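Local structure of N2152 (Neocallimastix frontalis, 5U22) at residues 192-197 and 229-234; 138-143 and 241-246; 170-173 and 179-182. The protein probably hydrolyses rare arabinosyl linkages as a family 39 glycoside hydrolase built from a TIM barrel and a beta sandwich. All blocks are in the same frame, centred on the assembly; numbering follows the deposited sequence.

Contact 1: 192-197 and 229-234; sequences KMKNFL and RNLEKS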
# COMPACT_ATOMS: atom_id res chain seq x y z
N LYS A 192 6.07 -19.69 9.62
CA LYS A 192 6.68 -19.54 8.30
C LYS A 192 7.65 -18.37 8.29
O LYS A 192 8.78 -18.48 7.79
CB LYS A 192 5.56 -19.34 7.27
CG LYS A 192 6.02 -19.13 5.85
CD LYS A 192 4.85 -19.26 4.88
CE LYS A 192 3.72 -18.29 5.21
NZ LYS A 192 2.53 -18.45 4.32
N MET A 193 7.24 -17.23 8.86
CA MET A 193 8.12 -16.06 8.91
C MET A 193 9.31 -16.31 9.82
O MET A 193 10.45 -15.98 9.46
CB MET A 193 7.34 -14.84 9.38
CG MET A 193 8.21 -13.58 9.51
SD MET A 193 8.94 -13.05 7.95
CE MET A 193 7.55 -12.22 7.19
N LYS A 194 9.08 -16.87 11.00
CA LYS A 194 10.18 -17.14 11.92
C LYS A 194 11.22 -18.05 11.28
O LYS A 194 12.42 -17.78 11.36
CB LYS A 194 9.62 -17.76 13.21
CG LYS A 194 10.69 -18.04 14.28
CD LYS A 194 10.04 -18.61 15.55
CE LYS A 194 11.07 -18.94 16.63
NZ LYS A 194 10.37 -19.11 17.95
N ASN A 195 10.77 -19.15 10.65
CA ASN A 195 11.69 -20.05 9.96
C ASN A 195 12.52 -19.29 8.94
O ASN A 195 13.74 -19.47 8.84
CB ASN A 195 10.92 -21.19 9.30
CG ASN A 195 10.72 -22.40 10.23
OD1 ASN A 195 11.64 -22.79 10.96
ND2 ASN A 195 9.54 -23.00 10.18
N PHE A 196 11.89 -18.39 8.19
CA PHE A 196 12.63 -17.61 7.20
C PHE A 196 13.60 -16.64 7.85
O PHE A 196 14.73 -16.48 7.37
CB PHE A 196 11.67 -16.84 6.29
CG PHE A 196 12.37 -15.88 5.39
CD1 PHE A 196 13.07 -16.34 4.29
CD2 PHE A 196 12.36 -14.52 5.65
CE1 PHE A 196 13.74 -15.48 3.45
CE2 PHE A 196 13.03 -13.64 4.82
CZ PHE A 196 13.72 -14.12 3.72
N LEU A 197 13.17 -15.96 8.91
CA LEU A 197 14.07 -15.03 9.58
C LEU A 197 15.24 -15.76 10.23
O LEU A 197 16.38 -15.28 10.18
CB LEU A 197 13.31 -14.23 10.64
CG LEU A 197 12.30 -13.26 10.04
CD1 LEU A 197 11.50 -12.59 11.16
CD2 LEU A 197 13.01 -12.23 9.18
N ARG A 229 7.09 -7.72 14.30
CA ARG A 229 8.03 -6.92 15.07
C ARG A 229 8.46 -7.63 16.35
O ARG A 229 9.60 -7.45 16.80
CB ARG A 229 7.40 -5.55 15.37
CG ARG A 229 7.11 -4.76 14.08
CD ARG A 229 7.92 -3.49 14.02
NE ARG A 229 7.80 -2.75 12.75
CZ ARG A 229 6.80 -1.93 12.42
NH1 ARG A 229 5.76 -1.75 13.24
NH2 ARG A 229 6.82 -1.30 11.25
N ASN A 230 7.59 -8.45 16.94
CA ASN A 230 8.02 -9.26 18.08
C ASN A 230 9.03 -10.32 17.67
O ASN A 230 9.97 -10.62 18.42
CB ASN A 230 6.82 -9.90 18.77
CG ASN A 230 6.21 -9.00 19.83
OD1 ASN A 230 6.92 -8.40 20.64
ND2 ASN A 230 4.89 -8.93 19.83
N LEU A 231 8.88 -10.90 16.47
CA LEU A 231 9.89 -11.84 15.98
C LEU A 231 11.25 -11.17 15.80
O LEU A 231 12.28 -11.74 16.18
CB LEU A 231 9.44 -12.47 14.66
CG LEU A 231 8.41 -13.60 14.67
CD1 LEU A 231 8.14 -14.07 13.23
CD2 LEU A 231 8.86 -14.76 15.56
N GLU A 232 11.27 -9.97 15.23
CA GLU A 232 12.53 -9.24 15.11
C GLU A 232 13.18 -9.07 16.48
O GLU A 232 14.40 -9.27 16.62
CB GLU A 232 12.29 -7.87 14.47
CG GLU A 232 11.99 -7.89 12.99
CD GLU A 232 11.86 -6.49 12.46
OE1 GLU A 232 11.39 -5.62 13.23
OE2 GLU A 232 12.24 -6.26 11.30
N LYS A 233 12.40 -8.71 17.49
CA LYS A 233 12.98 -8.51 18.81
C LYS A 233 13.49 -9.83 19.40
O LYS A 233 14.62 -9.90 19.89
CB LYS A 233 11.96 -7.85 19.74
CG LYS A 233 11.96 -6.34 19.63
CD LYS A 233 11.09 -5.71 20.69
CE LYS A 233 9.63 -5.70 20.26
N SER A 234 12.66 -10.88 19.36
CA SER A 234 13.04 -12.13 19.98
C SER A 234 14.20 -12.82 19.26
O SER A 234 14.93 -13.58 19.89
CB SER A 234 11.84 -13.07 20.06
OG SER A 234 11.57 -13.67 18.80
O HOH W 1 9.87 -16.31 18.81
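A single water joins Lys194 to Ser234: Lys194 NZ donates to it at 3.0 Å, and Ser234 OG lies 3.1 Å from the same water oxygen. This bridge closes one margin of a contact that is otherwise apolar. Leu231 carries most of it, reaching with both methyls from helix 221-235 onto helix 190-202. Its CD1 meets the backbone, 3.7 Å from Lys194 N, and also touches Met193, whose CG lies 3.8 Å from that methyl. The other branch, CD2, rests on the aliphatic stem of Lys194, with Lys194 CB at 3.9 Å. That stem leaves the helix with CG anti to the backbone N (chi1 -178°) and runs extended across Leu231 at about a right angle, carrying its ammonium past the leucine to the water. One turn on, Leu197 CD1 reaches Leu231 CB at 4.1 Å. Met193 turns away beyond CG, where its bent chain packs on Ile210 and Trp212 of strand 209-212. Tyr228 and Tyr188 continue the packing, the former against Met193 and Leu197, the latter against Met193 and Leu231. The axes of segments 192-197 and 229-234 approach to 10.6 Å, at a signed crossing angle of -36°. Two helices that follow the consecutive parallel strands 180-185 and 209-212 and pack side by side in this way are characteristic of the outer helical layer of a TIM barrel.

Contact 2: 138-143 and 241-246; sequences NFYGNE and PITINE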
# COMPACT_ATOMS: atom_id res chain seq x y z
N ASN A 138 15.25 5.46 -9.17
CA ASN A 138 13.99 5.48 -8.44
C ASN A 138 13.38 4.09 -8.29
O ASN A 138 12.15 3.96 -8.16
CB ASN A 138 13.00 6.45 -9.08
CG ASN A 138 12.70 6.14 -10.54
OD1 ASN A 138 13.45 5.42 -11.20
ND2 ASN A 138 11.60 6.70 -11.05
N PHE A 139 14.20 3.05 -8.29
CA PHE A 139 13.71 1.73 -7.91
C PHE A 139 13.72 1.60 -6.39
O PHE A 139 14.58 2.15 -5.70
CB PHE A 139 14.56 0.63 -8.54
CG PHE A 139 14.69 0.76 -10.02
CD1 PHE A 139 13.66 0.37 -10.87
CD2 PHE A 139 15.86 1.27 -10.58
CE1 PHE A 139 13.80 0.48 -12.25
CE2 PHE A 139 16.00 1.40 -11.95
CZ PHE A 139 14.96 1.00 -12.79
N TYR A 140 12.73 0.88 -5.89
CA TYR A 140 12.59 0.62 -4.46
C TYR A 140 13.50 -0.50 -4.00
O TYR A 140 13.99 -0.48 -2.86
CB TYR A 140 11.13 0.25 -4.19
CG TYR A 140 10.68 0.16 -2.75
CD1 TYR A 140 10.80 1.24 -1.88
CD2 TYR A 140 10.07 -1.00 -2.28
CE1 TYR A 140 10.33 1.15 -0.56
CE2 TYR A 140 9.61 -1.09 -0.98
CZ TYR A 140 9.75 -0.03 -0.13
OH TYR A 140 9.26 -0.14 1.16
N GLY A 141 13.72 -1.49 -4.86
CA GLY A 141 14.60 -2.60 -4.53
C GLY A 141 14.38 -3.72 -5.52
O GLY A 141 13.48 -3.68 -6.36
N ASN A 142 15.26 -4.72 -5.42
CA ASN A 142 15.14 -5.97 -6.17
C ASN A 142 14.40 -6.99 -5.32
O ASN A 142 14.90 -7.42 -4.27
CB ASN A 142 16.51 -6.53 -6.54
CG ASN A 142 17.28 -5.65 -7.51
OD1 ASN A 142 18.48 -5.41 -7.33
ND2 ASN A 142 16.60 -5.18 -8.53
N GLU A 143 13.23 -7.42 -5.78
CA GLU A 143 12.41 -8.40 -5.07
C GLU A 143 12.68 -9.77 -5.68
O GLU A 143 12.45 -9.97 -6.88
CB GLU A 143 10.94 -8.02 -5.16
CG GLU A 143 10.01 -8.90 -4.35
CD GLU A 143 8.54 -8.54 -4.55
OE1 GLU A 143 8.23 -7.76 -5.48
OE2 GLU A 143 7.71 -9.05 -3.78
N PRO A 241 12.27 -2.10 7.41
CA PRO A 241 11.07 -1.52 6.78
C PRO A 241 10.18 -2.62 6.24
O PRO A 241 10.67 -3.64 5.75
CB PRO A 241 11.63 -0.67 5.63
CG PRO A 241 13.09 -0.52 5.91
CD PRO A 241 13.51 -1.70 6.73
N ILE A 242 8.87 -2.39 6.31
CA ILE A 242 7.87 -3.36 5.88
C ILE A 242 7.23 -2.88 4.59
O ILE A 242 6.79 -1.73 4.51
CB ILE A 242 6.79 -3.57 6.96
CG1 ILE A 242 7.41 -4.09 8.25
CG2 ILE A 242 5.69 -4.49 6.44
CD1 ILE A 242 6.43 -4.10 9.41
N THR A 243 7.14 -3.76 3.60
CA THR A 243 6.37 -3.49 2.40
C THR A 243 5.30 -4.56 2.23
O THR A 243 5.61 -5.74 2.09
CB THR A 243 7.27 -3.36 1.16
OG1 THR A 243 6.47 -3.03 0.03
CG2 THR A 243 8.06 -4.63 0.85
N ILE A 244 4.03 -4.14 2.28
CA ILE A 244 2.93 -5.06 2.03
C ILE A 244 2.55 -4.86 0.57
O ILE A 244 1.65 -4.08 0.26
CB ILE A 244 1.73 -4.81 2.97
CG1 ILE A 244 2.19 -4.87 4.43
CG2 ILE A 244 0.61 -5.82 2.73
CD1 ILE A 244 2.91 -6.17 4.80
N ASN A 245 3.25 -5.55 -0.34
CA ASN A 245 3.23 -5.09 -1.72
C ASN A 245 2.15 -5.76 -2.56
O ASN A 245 2.16 -5.61 -3.78
CB ASN A 245 4.63 -5.21 -2.37
CG ASN A 245 5.21 -6.61 -2.33
OD1 ASN A 245 4.50 -7.60 -2.17
ND2 ASN A 245 6.53 -6.70 -2.51
N GLU A 246 1.21 -6.44 -1.91
CA GLU A 246 -0.12 -6.71 -2.47
C GLU A 246 -1.11 -6.68 -1.31
O GLU A 246 -0.90 -7.39 -0.33
CB GLU A 246 -0.20 -8.07 -3.18
CG GLU A 246 0.70 -8.18 -4.42
CD GLU A 246 0.49 -9.48 -5.17
OE1 GLU A 246 -0.65 -9.97 -5.13
OE2 GLU A 246 1.45 -10.00 -5.78
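The axes of strands 139-143 and 242-245 come no closer than 11.1 Å and make an angle of 79° between their N-to-C directions, so Tyr140, Glu143, Thr243 and Asn245 meet through side chains rather than through strand pairing. Such meetings between non-adjacent parallel strands inside the barrel are characteristic of a TIM-barrel core. The polar link is Asn245 ND2 to Glu143 OE2, a hydrogen bond of 2.9 Å. It is noticeably bent, with an N-H...O angle of 143°: the amide nitrogen comes from well above the carboxylate plane, and the acceptor is tilted out of the amide plane. Glu143 covers the distance because its CG stands anti to the backbone N (chi1 -175°) and the chain remains extended beyond it. Ser184 OG also bonds OE2, while OE1 forms a salt bridge with Arg68 NE; both carboxylate oxygens are therefore held and the rotation of the group is fixed. Replacing Glu143 with alanine would probably leave Asn245 ND2 and Ser184 OG without this acceptor and Arg68 without one of its two carboxylate mates, the other being Glu246. The second meeting is a van der Waals one. Thr243 CB lies in the plane of the Tyr140 ring, at its edge, 3.8 Å from Tyr140 OH. Their hydroxyls bond onward, Tyr140 OH to Asp274 OD2 and Thr243 OG1 to Ser275 OG. Glu246 OE1 hydrogen-bonds a bound BTB molecule, probably from the crystallisation liquor, consistent with a pocket beside the contact. In the parallel sheet, strands 180-185 and 209-212 separate these two strands; strand 98-102 flanks 139-143 on its other side, and helix 117-134 packs outside against Phe139.

Contact 3: 170-173 and 179-182; sequences LLRQ and KIIG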
# COMPACT_ATOMS: atom_id res chain seq x y z
N LEU A 170 24.03 -13.33 -5.32
CA LEU A 170 24.21 -12.77 -6.65
C LEU A 170 23.92 -11.27 -6.67
O LEU A 170 24.71 -10.48 -7.20
CB LEU A 170 23.33 -13.52 -7.65
CG LEU A 170 23.28 -12.84 -9.03
CD1 LEU A 170 24.64 -12.92 -9.71
CD2 LEU A 170 22.20 -13.46 -9.90
N LEU A 171 22.78 -10.87 -6.09
CA LEU A 171 22.38 -9.46 -6.12
C LEU A 171 23.36 -8.58 -5.37
O LEU A 171 23.61 -7.43 -5.76
CB LEU A 171 20.97 -9.31 -5.54
CG LEU A 171 19.88 -9.85 -6.48
CD1 LEU A 171 18.52 -9.80 -5.84
CD2 LEU A 171 19.89 -9.06 -7.79
N ARG A 172 23.91 -9.08 -4.26
CA ARG A 172 24.89 -8.29 -3.51
C ARG A 172 26.16 -8.09 -4.31
O ARG A 172 26.85 -7.08 -4.13
CB ARG A 172 25.21 -8.95 -2.18
CG ARG A 172 24.10 -8.89 -1.15
CD ARG A 172 23.73 -7.47 -0.77
NE ARG A 172 22.98 -7.46 0.49
CZ ARG A 172 21.98 -6.63 0.77
NH1 ARG A 172 21.59 -5.73 -0.11
NH2 ARG A 172 21.37 -6.71 1.94
N GLN A 173 26.49 -9.04 -5.18
CA GLN A 173 27.68 -8.91 -6.01
C GLN A 173 27.44 -7.95 -7.18
O GLN A 173 28.27 -7.06 -7.43
CB GLN A 173 28.11 -10.29 -6.53
N LYS A 179 18.44 -2.22 -2.60
CA LYS A 179 17.75 -2.98 -1.57
C LYS A 179 17.30 -4.33 -2.11
O LYS A 179 16.98 -4.47 -3.29
CB LYS A 179 16.54 -2.21 -1.06
CG LYS A 179 16.88 -0.82 -0.53
CD LYS A 179 17.41 -0.92 0.88
CE LYS A 179 17.58 0.46 1.50
NZ LYS A 179 18.68 1.21 0.85
N ILE A 180 17.27 -5.32 -1.22
CA ILE A 180 16.74 -6.65 -1.53
C ILE A 180 15.46 -6.85 -0.73
O ILE A 180 15.43 -6.63 0.49
CB ILE A 180 17.77 -7.74 -1.23
CG1 ILE A 180 18.98 -7.58 -2.15
CG2 ILE A 180 17.15 -9.12 -1.44
CD1 ILE A 180 20.14 -8.56 -1.85
N ILE A 181 14.40 -7.29 -1.41
CA ILE A 181 13.05 -7.31 -0.86
C ILE A 181 12.53 -8.74 -0.85
O ILE A 181 12.63 -9.45 -1.85
CB ILE A 181 12.10 -6.43 -1.71
CG1 ILE A 181 12.56 -4.97 -1.71
CG2 ILE A 181 10.65 -6.54 -1.21
CD1 ILE A 181 11.84 -4.14 -2.77
N GLY A 182 11.93 -9.15 0.27
CA GLY A 182 11.26 -10.43 0.31
C GLY A 182 10.87 -10.80 1.72
O GLY A 182 11.03 -9.99 2.63
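Ile180 CD1 is the methyl on which this contact turns, set between Leu171 and Arg172 of helix 160-174. It lies over one face of the Arg172 guanidinium, 3.5 Å above the plane and displaced toward the rim. There Arg172 NH1 is 3.6 Å from Ile180 CD1. Ile180 CG1 follows along the same group, 3.8 Å from Arg172 NH1. At the helix surface the methyl meets Leu171 CB at 3.9 Å. The two side chains of the guanidinium contact pass obliquely: Arg172 bends at chi2 (-61°), which brings its far end over the isoleucine although the side chain does not set out from the helix in that direction. A second shell fixes that end. Arg172 NH2 makes a salt bridge with Asp208 OD1 and a hydrogen bond with Tyr168 OH, while Asp208 OD2 accepts from Ile180 N; one carboxylate thus ties the arginine to the backbone of the residue it covers. Farther out, Ile180 and Gly182 pair with strand 209-212, Lys179 and Ile181 pair with Asn142 of strand 139-143, and Leu171 packs on Ile124 of helix 117-134. Strand 139-143, helix 160-174 and strand 180-185 form a beta-alpha-beta crossover, and the contact packs its helix on its second strand. Chemically, the direct touch is dispersion, between a methyl and the flat face of a charged group, whereas the charge is paired through Arg172 NH2 with the carboxylate of Asp208, so apolar cover and ion pairing are combined in one side chain.

Followed from the N terminus, the chain passes strands 66-70 and 98-102 before strand 139-143 opens contact 2. Helix 160-174 and strand 180-185 then close contact 3 as a short local loop, strand pairing putting 179-182 directly beside 138-143. Helices 190-202 and 221-235 meet next in contact 1, a second loop in series with the first. Strand 242-247 finally completes contact 2, whose long loop encloses both others without crossing either. Contact 3 joins helix to strand, contact 1 joins two outer helices and contact 2 spans the barrel interior. Arg229 packs on Ile242, where contacts 1 and 2 touch; contacts 1 and 3 do not.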